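Local atomic coordinates of GCN5-related N-acetyltransferase:Aminotransferase, class-II (Rhodopseudomonas palustris, PDB entry 2FIW), a protein that probably transfers the acetyl group of acetyl coenzyme A to an amine substrate, as other members of the GCN5-related N-acetyltransferase (GNAT) family do. Residues 78-81 and 85-88; 106-111 and 117-122. All blocks are in the same frame, centred on the assembly; numbering follows the deposited sequence.

How the contacts relate
Two ways of building on one mixed sheet appear side by side. Contact 1 pairs neighbouring strands of a hairpin, whereas contact 2 lays helix 99-112 against strand 118-123, the sheet neighbour of strand 84-90. Both are largely buried, but the centre of contact 1 lies about 7 Å from that of the chain and the centre of contact 2 about 12 Å. Backbone hydrogen bonds dominate contact 1, with side-chain packing on the faces beside them; in contact 2 only aliphatic atoms meet, one of them the methylene of a glutamate. They join where I85 N lies 2.8 Å from T120 O, a probable hydrogen bond. Acetyl coenzyme A touches both, bonded by the L88 backbone and packed against V121.

Contact 1: residues 78-81 and 85-88; sequences SLKG and IDML. With ACO (acetyl coenzyme *a), chain C.
S78 meets two residues of the neighbouring strand at once, and it has more surface covered than any other residue of the contact. Its carbonyl oxygen takes the amide of D86, with S78 O to D86 N at 2.7 Å and the donor nearly in line with the C=O bond, and also a weak bond from M87 N. In the other direction S78 N gives a hydrogen bond to M87 O at 2.8 Å. With D86 and M87 both set against one residue, this is a classic beta bulge in the antiparallel hairpin of strands 72-80 and 84-90, and the register slips by one before L79 pairs with I85. On the face shared by S78 and M87, the selenomethionine chain bends at its last torsion (chi3 -70°), which brings CE to 3.3 Å from S78 CB; S78 OG is itself hydrogen-bonded to T64 and Q62. D86 packs its CB against K80 CB at 3.9 Å, while its carboxylate forms a salt bridge with R58. Beyond the bulge the strand turns its backbone to the cofactor, in keeping with the splayed strand that receives acetyl coenzyme A in GNAT enzymes: L88 O accepts a hydrogen bond from the cofactor's N4P at 2.8 Å, and L88 N gives a weak bond to the acetyl oxygen O.

Contact 2: residues 106-111 and 117-122; sequences ALEKLA and LILTVD. With ACO (acetyl coenzyme *a), chain C.
L119 reaches from the sheet to the helix with both of its methyl groups, one for each of two helical residues a turn apart. The apolar part of the contact is the meeting of L119 CD2 with the methyl of A111, CB to CD2 at 3.6 Å, where A111 points its short side chain toward the strand. L79, from strand 72-80, touches both residues and adds to the same hydrophobic layer, which L107 joins from the helix by packing on L79.

The second kind of contact involves the aliphatic part of a charged side chain. L119 CD1 comes to 3.5 Å from E108 CG, and the two side chains run at a slant to each other. E108 places CG beside its own backbone N (chi1 -53°) and then runs on extended, which leaves a methylene for the leucine and carries the carboxylate onward. There OE1 forms a salt bridge with K158 and OE2 a hydrogen bond with Y136, whose side chain also touches L119. With an alanine at L119, both methyls that meet the helix would be gone, which would probably take from E108 CG and A111 CB their neighbour on this strand and open a gap between helix and sheet.

Contact with the cofactor comes from the strand's far end, where V121 CG2 lies 3.6 Å from the acetyl methyl CH3 and D122 O 3.7 Å from the same CH3. V121 sets CG2 anti to its backbone N, the branch that faces the acetyl group.

Strand 84-90, helix 99-112 and strand 118-123 thus form the beta-alpha-beta unit characteristic of the GNAT fold, with the helix packed on the sheet beside the acetyl coenzyme A pocket.

Contact 1: residues 78-81 and 85-88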
loop_
_atom_site.group_PDB
_atom_site.type_symbol
_atom_site.label_atom_id
_atom_site.label_comp_id
_atom_site.label_asym_id
_atom_site.label_seq_id
_atom_site.Cartn_x
_atom_site.Cartn_y
_atom_site.Cartn_z
ATOM N N SER A 78 1.242 -3.082 4.293
ATOM C CA SER A 78 0.604 -3.839 5.345
ATOM C C SER A 78 0.037 -5.141 4.840
ATOM O O SER A 78 -0.753 -5.181 3.893
ATOM C CB SER A 78 -0.492 -3.011 5.992
ATOM O OG SER A 78 -0.681 -3.380 7.346
ATOM N N LEU A 79 0.472 -6.221 5.475
ATOM C CA LEU A 79 -0.087 -7.526 5.198
ATOM C C LEU A 79 -1.181 -7.835 6.224
ATOM O O LEU A 79 -0.958 -7.719 7.431
ATOM C CB LEU A 79 1.018 -8.589 5.223
ATOM C CG LEU A 79 0.575 -10.024 4.936
ATOM C CD1 LEU A 79 0.491 -10.256 3.435
ATOM C CD2 LEU A 79 1.583 -10.963 5.581
ATOM N N LYS A 80 -2.370 -8.180 5.733
ATOM C CA LYS A 80 -3.449 -8.671 6.580
ATOM C C LYS A 80 -3.494 -10.180 6.456
ATOM O O LYS A 80 -3.386 -10.724 5.352
ATOM C CB LYS A 80 -4.803 -8.080 6.172
ATOM C CG LYS A 80 -5.979 -8.609 6.996
ATOM C CD LYS A 80 -7.236 -7.777 6.806
ATOM C CE LYS A 80 -8.431 -8.474 7.454
ATOM N NZ LYS A 80 -9.278 -7.530 8.269
ATOM N N GLY A 81 -3.631 -10.850 7.600
ATOM C CA GLY A 81 -3.798 -12.300 7.644
ATOM C C GLY A 81 -2.626 -12.974 6.958
ATOM O O GLY A 81 -1.540 -12.386 6.878
ATOM N N ILE A 85 -2.423 -8.347 0.768
ATOM C CA ILE A 85 -1.764 -7.051 0.736
ATOM C C ILE A 85 -2.834 -6.011 0.985
ATOM O O ILE A 85 -3.587 -5.658 0.083
ATOM C CB ILE A 85 -1.035 -6.782 -0.594
ATOM C CG1 ILE A 85 0.092 -7.809 -0.791
ATOM C CG2 ILE A 85 -0.521 -5.330 -0.651
ATOM C CD1 ILE A 85 1.049 -7.450 -1.884
ATOM N N ASP A 86 -2.894 -5.533 2.223
ATOM C CA ASP A 86 -3.944 -4.630 2.660
ATOM C C ASP A 86 -3.670 -3.172 2.284
ATOM O O ASP A 86 -4.596 -2.431 1.971
ATOM C CB ASP A 86 -4.145 -4.758 4.169
ATOM C CG ASP A 86 -5.420 -4.082 4.650
ATOM O OD1 ASP A 86 -6.497 -4.362 4.085
ATOM O OD2 ASP A 86 -5.349 -3.274 5.596
HETATM N N MSE A 87 -2.402 -2.773 2.316
HETATM C CA MSE A 87 -2.000 -1.386 2.124
HETATM C C MSE A 87 -0.620 -1.278 1.507
HETATM O O MSE A 87 0.279 -2.066 1.832
HETATM C CB MSE A 87 -2.025 -0.638 3.457
HETATM C CG MSE A 87 -3.397 -0.613 4.099
HETATM SE SE MSE A 87 -3.486 0.495 5.648
HETATM C CE MSE A 87 -2.475 -0.536 6.766
ATOM N N LEU A 88 -0.479 -0.304 0.608
ATOM C CA LEU A 88 0.775 0.051 -0.048
ATOM C C LEU A 88 0.693 1.528 -0.385
ATOM O O LEU A 88 -0.100 1.913 -1.238
ATOM C CB LEU A 88 0.958 -0.730 -1.349
ATOM C CG LEU A 88 2.380 -1.004 -1.871
ATOM C CD1 LEU A 88 2.423 -1.046 -3.397
ATOM C CD2 LEU A 88 3.508 -0.123 -1.327
HETATM N N1A ACO C . 13.665 4.953 -13.557
HETATM C C2A ACO C . 12.503 4.662 -14.176
HETATM N N3A ACO C . 11.540 3.948 -13.561
HETATM C C4A ACO C . 11.686 3.485 -12.280
HETATM C C5A ACO C . 12.851 3.745 -11.577
HETATM C C6A ACO C . 13.904 4.536 -12.283
HETATM N N6A ACO C . 15.079 4.836 -11.674
HETATM N N7A ACO C . 12.729 3.176 -10.357
HETATM C C8A ACO C . 11.512 2.582 -10.305
HETATM N N9A ACO C . 10.890 2.766 -11.478
HETATM C C1B ACO C . 9.536 2.313 -11.897
HETATM C C2B ACO C . 9.304 0.815 -11.824
HETATM O O2B ACO C . 9.803 0.160 -12.992
HETATM C C3B ACO C . 7.787 0.748 -11.743
HETATM O O3B ACO C . 7.201 0.572 -13.034
HETATM P P3B ACO C . 5.744 -0.108 -13.237
HETATM O O7A ACO C . 4.700 0.927 -12.833
HETATM O O8A ACO C . 5.753 -1.307 -12.317
HETATM O O9A ACO C . 5.747 -0.445 -14.712
HETATM C C4B ACO C . 7.347 2.091 -11.145
HETATM O O4B ACO C . 8.500 2.933 -11.124
HETATM C C5B ACO C . 6.809 1.958 -9.720
HETATM O O5B ACO C . 7.728 1.149 -8.972
HETATM P P1A ACO C . 8.264 1.549 -7.509
HETATM O O1A ACO C . 9.173 2.756 -7.612
HETATM O O2A ACO C . 8.765 0.251 -6.917
HETATM O O3A ACO C . 6.874 1.941 -6.782
HETATM P P2A ACO C . 6.611 3.328 -6.046
HETATM O O4A ACO C . 6.503 4.398 -7.098
HETATM O O5A ACO C . 7.627 3.459 -4.947
HETATM O O6A ACO C . 5.160 3.109 -5.361
HETATM C CBP ACO C . 2.684 2.856 -5.436
HETATM C CCP ACO C . 4.059 2.423 -5.975
HETATM C CDP ACO C . 1.620 2.172 -6.286
HETATM C CEP ACO C . 2.545 2.441 -3.980
HETATM C CAP ACO C . 2.519 4.394 -5.489
HETATM O OAP ACO C . 2.429 4.874 -6.842
HETATM C C9P ACO C . 1.417 5.018 -4.639
HETATM O O9P ACO C . 1.660 5.367 -3.380
HETATM N N8P ACO C . 0.274 5.235 -5.147
HETATM C C7P ACO C . -0.916 5.863 -4.558
HETATM C C6P ACO C . -1.599 5.026 -3.475
HETATM C C5P ACO C . -2.045 3.727 -4.076
HETATM O O5P ACO C . -2.589 3.693 -5.172
HETATM N N4P ACO C . -1.801 2.643 -3.357
HETATM C C3P ACO C . -2.116 1.284 -3.750
HETATM C C2P ACO C . -3.556 1.017 -3.343
HETATM S S1P ACO C . -3.683 -0.732 -3.368
HETATM C C ACO C . -3.655 -1.180 -1.763
HETATM O O ACO C . -3.158 -0.442 -0.920
HETATM C CH3 ACO C . -4.192 -2.342 -1.424
#

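Contact 2: residues 106-111 and 117-122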
loop_
_atom_site.group_PDB
_atom_site.type_symbol
_atom_site.label_atom_id
_atom_site.label_comp_id
_atom_site.label_asym_id
_atom_site.label_seq_id
_atom_site.Cartn_x
_atom_site.Cartn_y
_atom_site.Cartn_z
ATOM N N ALA A 106 9.120 -7.578 0.541
ATOM C CA ALA A 106 9.143 -7.928 1.971
ATOM C C ALA A 106 7.861 -8.611 2.421
ATOM O O ALA A 106 7.917 -9.589 3.167
ATOM C CB ALA A 106 9.448 -6.720 2.830
ATOM N N LEU A 107 6.719 -8.120 1.932
ATOM C CA LEU A 107 5.423 -8.716 2.243
ATOM C C LEU A 107 5.248 -10.123 1.657
ATOM O O LEU A 107 4.691 -11.005 2.313
ATOM C CB LEU A 107 4.268 -7.802 1.830
ATOM C CG LEU A 107 4.089 -6.437 2.527
ATOM C CD1 LEU A 107 2.708 -5.886 2.216
ATOM C CD2 LEU A 107 4.309 -6.491 4.040
ATOM N N GLU A 108 5.728 -10.340 0.437
ATOM C CA GLU A 108 5.700 -11.687 -0.159
ATOM C C GLU A 108 6.605 -12.700 0.564
ATOM O O GLU A 108 6.224 -13.851 0.721
ATOM C CB GLU A 108 6.028 -11.625 -1.647
ATOM C CG GLU A 108 5.139 -10.641 -2.366
ATOM C CD GLU A 108 5.425 -10.488 -3.844
ATOM O OE1 GLU A 108 6.445 -11.030 -4.347
ATOM O OE2 GLU A 108 4.604 -9.811 -4.503
ATOM N N LYS A 109 7.790 -12.274 1.000
ATOM C CA LYS A 109 8.697 -13.131 1.781
ATOM C C LYS A 109 8.017 -13.509 3.099
ATOM O O LYS A 109 7.980 -14.681 3.471
ATOM C CB LYS A 109 10.026 -12.398 2.039
ATOM C CG LYS A 109 11.080 -13.139 2.874
ATOM C CD LYS A 109 12.360 -12.277 2.942
ATOM C CE LYS A 109 13.522 -12.944 3.697
ATOM N NZ LYS A 109 14.363 -13.865 2.852
ATOM N N LEU A 110 7.463 -12.494 3.769
ATOM C CA LEU A 110 6.732 -12.631 5.017
ATOM C C LEU A 110 5.533 -13.562 4.870
ATOM O O LEU A 110 5.258 -14.358 5.764
ATOM C CB LEU A 110 6.239 -11.250 5.460
ATOM C CG LEU A 110 6.348 -10.714 6.878
ATOM C CD1 LEU A 110 7.627 -11.152 7.598
ATOM C CD2 LEU A 110 6.277 -9.200 6.795
ATOM N N ALA A 111 4.824 -13.453 3.751
ATOM C CA ALA A 111 3.634 -14.258 3.510
ATOM C C ALA A 111 3.980 -15.706 3.114
ATOM O O ALA A 111 3.325 -16.649 3.554
ATOM C CB ALA A 111 2.750 -13.600 2.472
ATOM N N LEU A 117 0.299 -19.382 -0.379
ATOM C CA LEU A 117 0.715 -19.823 -1.700
ATOM C C LEU A 117 0.235 -18.818 -2.734
ATOM O O LEU A 117 0.852 -18.647 -3.788
ATOM C CB LEU A 117 0.153 -21.220 -1.992
ATOM C CG LEU A 117 0.224 -22.260 -0.861
ATOM C CD1 LEU A 117 -0.831 -23.364 -1.037
ATOM C CD2 LEU A 117 1.627 -22.851 -0.742
ATOM N N ILE A 118 -0.873 -18.157 -2.411
ATOM C CA ILE A 118 -1.504 -17.176 -3.297
ATOM C C ILE A 118 -1.696 -15.865 -2.531
ATOM O O ILE A 118 -2.603 -15.756 -1.693
ATOM C CB ILE A 118 -2.870 -17.705 -3.884
ATOM C CG1 ILE A 118 -2.668 -19.027 -4.648
ATOM C CG2 ILE A 118 -3.537 -16.646 -4.787
ATOM C CD1 ILE A 118 -3.875 -19.972 -4.636
ATOM N N LEU A 119 -0.816 -14.897 -2.798
ATOM C CA LEU A 119 -0.973 -13.528 -2.306
ATOM C C LEU A 119 -2.083 -12.806 -3.068
ATOM O O LEU A 119 -2.257 -12.994 -4.279
ATOM C CB LEU A 119 0.334 -12.729 -2.428
ATOM C CG LEU A 119 1.154 -12.411 -1.164
ATOM C CD1 LEU A 119 1.878 -11.090 -1.324
ATOM C CD2 LEU A 119 0.308 -12.302 0.091
ATOM N N THR A 120 -2.834 -11.970 -2.365
ATOM C CA THR A 120 -3.931 -11.257 -3.005
ATOM C C THR A 120 -3.961 -9.783 -2.590
ATOM O O THR A 120 -3.573 -9.440 -1.479
ATOM C CB THR A 120 -5.288 -11.996 -2.816
ATOM O OG1 THR A 120 -6.346 -11.233 -3.401
ATOM C CG2 THR A 120 -5.594 -12.233 -1.346
ATOM N N VAL A 121 -4.386 -8.927 -3.518
ATOM C CA VAL A 121 -4.496 -7.486 -3.310
ATOM C C VAL A 121 -5.736 -6.991 -4.050
ATOM O O VAL A 121 -6.043 -7.483 -5.120
ATOM C CB VAL A 121 -3.200 -6.711 -3.762
ATOM C CG1 VAL A 121 -2.920 -6.847 -5.272
ATOM C CG2 VAL A 121 -3.262 -5.246 -3.370
ATOM N N ASP A 122 -6.466 -6.055 -3.443
ATOM C CA ASP A 122 -7.505 -5.298 -4.132
ATOM C C ASP A 122 -6.875 -3.980 -4.582
ATOM O O ASP A 122 -6.882 -2.988 -3.841
ATOM C CB ASP A 122 -8.693 -5.031 -3.197
ATOM C CG ASP A 122 -9.522 -6.279 -2.920
ATOM O OD1 ASP A 122 -9.555 -7.193 -3.770
ATOM O OD2 ASP A 122 -10.156 -6.342 -1.843
HETATM N N1A ACO C . 13.665 4.953 -13.557
HETATM C C2A ACO C . 12.503 4.662 -14.176
HETATM N N3A ACO C . 11.540 3.948 -13.561
HETATM C C4A ACO C . 11.686 3.485 -12.280
HETATM C C5A ACO C . 12.851 3.745 -11.577
HETATM C C6A ACO C . 13.904 4.536 -12.283
HETATM N N6A ACO C . 15.079 4.836 -11.674
HETATM N N7A ACO C . 12.729 3.176 -10.357
HETATM C C8A ACO C . 11.512 2.582 -10.305
HETATM N N9A ACO C . 10.890 2.766 -11.478
HETATM C C1B ACO C . 9.536 2.313 -11.897
HETATM C C2B ACO C . 9.304 0.815 -11.824
HETATM O O2B ACO C . 9.803 0.160 -12.992
HETATM C C3B ACO C . 7.787 0.748 -11.743
HETATM O O3B ACO C . 7.201 0.572 -13.034
HETATM P P3B ACO C . 5.744 -0.108 -13.237
HETATM O O7A ACO C . 4.700 0.927 -12.833
HETATM O O8A ACO C . 5.753 -1.307 -12.317
HETATM O O9A ACO C . 5.747 -0.445 -14.712
HETATM C C4B ACO C . 7.347 2.091 -11.145
HETATM O O4B ACO C . 8.500 2.933 -11.124
HETATM C C5B ACO C . 6.809 1.958 -9.720
HETATM O O5B ACO C . 7.728 1.149 -8.972
HETATM P P1A ACO C . 8.264 1.549 -7.509
HETATM O O1A ACO C . 9.173 2.756 -7.612
HETATM O O2A ACO C . 8.765 0.251 -6.917
HETATM O O3A ACO C . 6.874 1.941 -6.782
HETATM P P2A ACO C . 6.611 3.328 -6.046
HETATM O O4A ACO C . 6.503 4.398 -7.098
HETATM O O5A ACO C . 7.627 3.459 -4.947
HETATM O O6A ACO C . 5.160 3.109 -5.361
HETATM C CBP ACO C . 2.684 2.856 -5.436
HETATM C CCP ACO C . 4.059 2.423 -5.975
HETATM C CDP ACO C . 1.620 2.172 -6.286
HETATM C CEP ACO C . 2.545 2.441 -3.980
HETATM C CAP ACO C . 2.519 4.394 -5.489
HETATM O OAP ACO C . 2.429 4.874 -6.842
HETATM C C9P ACO C . 1.417 5.018 -4.639
HETATM O O9P ACO C . 1.660 5.367 -3.380
HETATM N N8P ACO C . 0.274 5.235 -5.147
HETATM C C7P ACO C . -0.916 5.863 -4.558
HETATM C C6P ACO C . -1.599 5.026 -3.475
HETATM C C5P ACO C . -2.045 3.727 -4.076
HETATM O O5P ACO C . -2.589 3.693 -5.172
HETATM N N4P ACO C . -1.801 2.643 -3.357
HETATM C C3P ACO C . -2.116 1.284 -3.750
HETATM C C2P ACO C . -3.556 1.017 -3.343
HETATM S S1P ACO C . -3.683 -0.732 -3.368
HETATM C C ACO C . -3.655 -1.180 -1.763
HETATM O O ACO C . -3.158 -0.442 -0.920
HETATM C CH3 ACO C . -4.192 -2.342 -1.424
#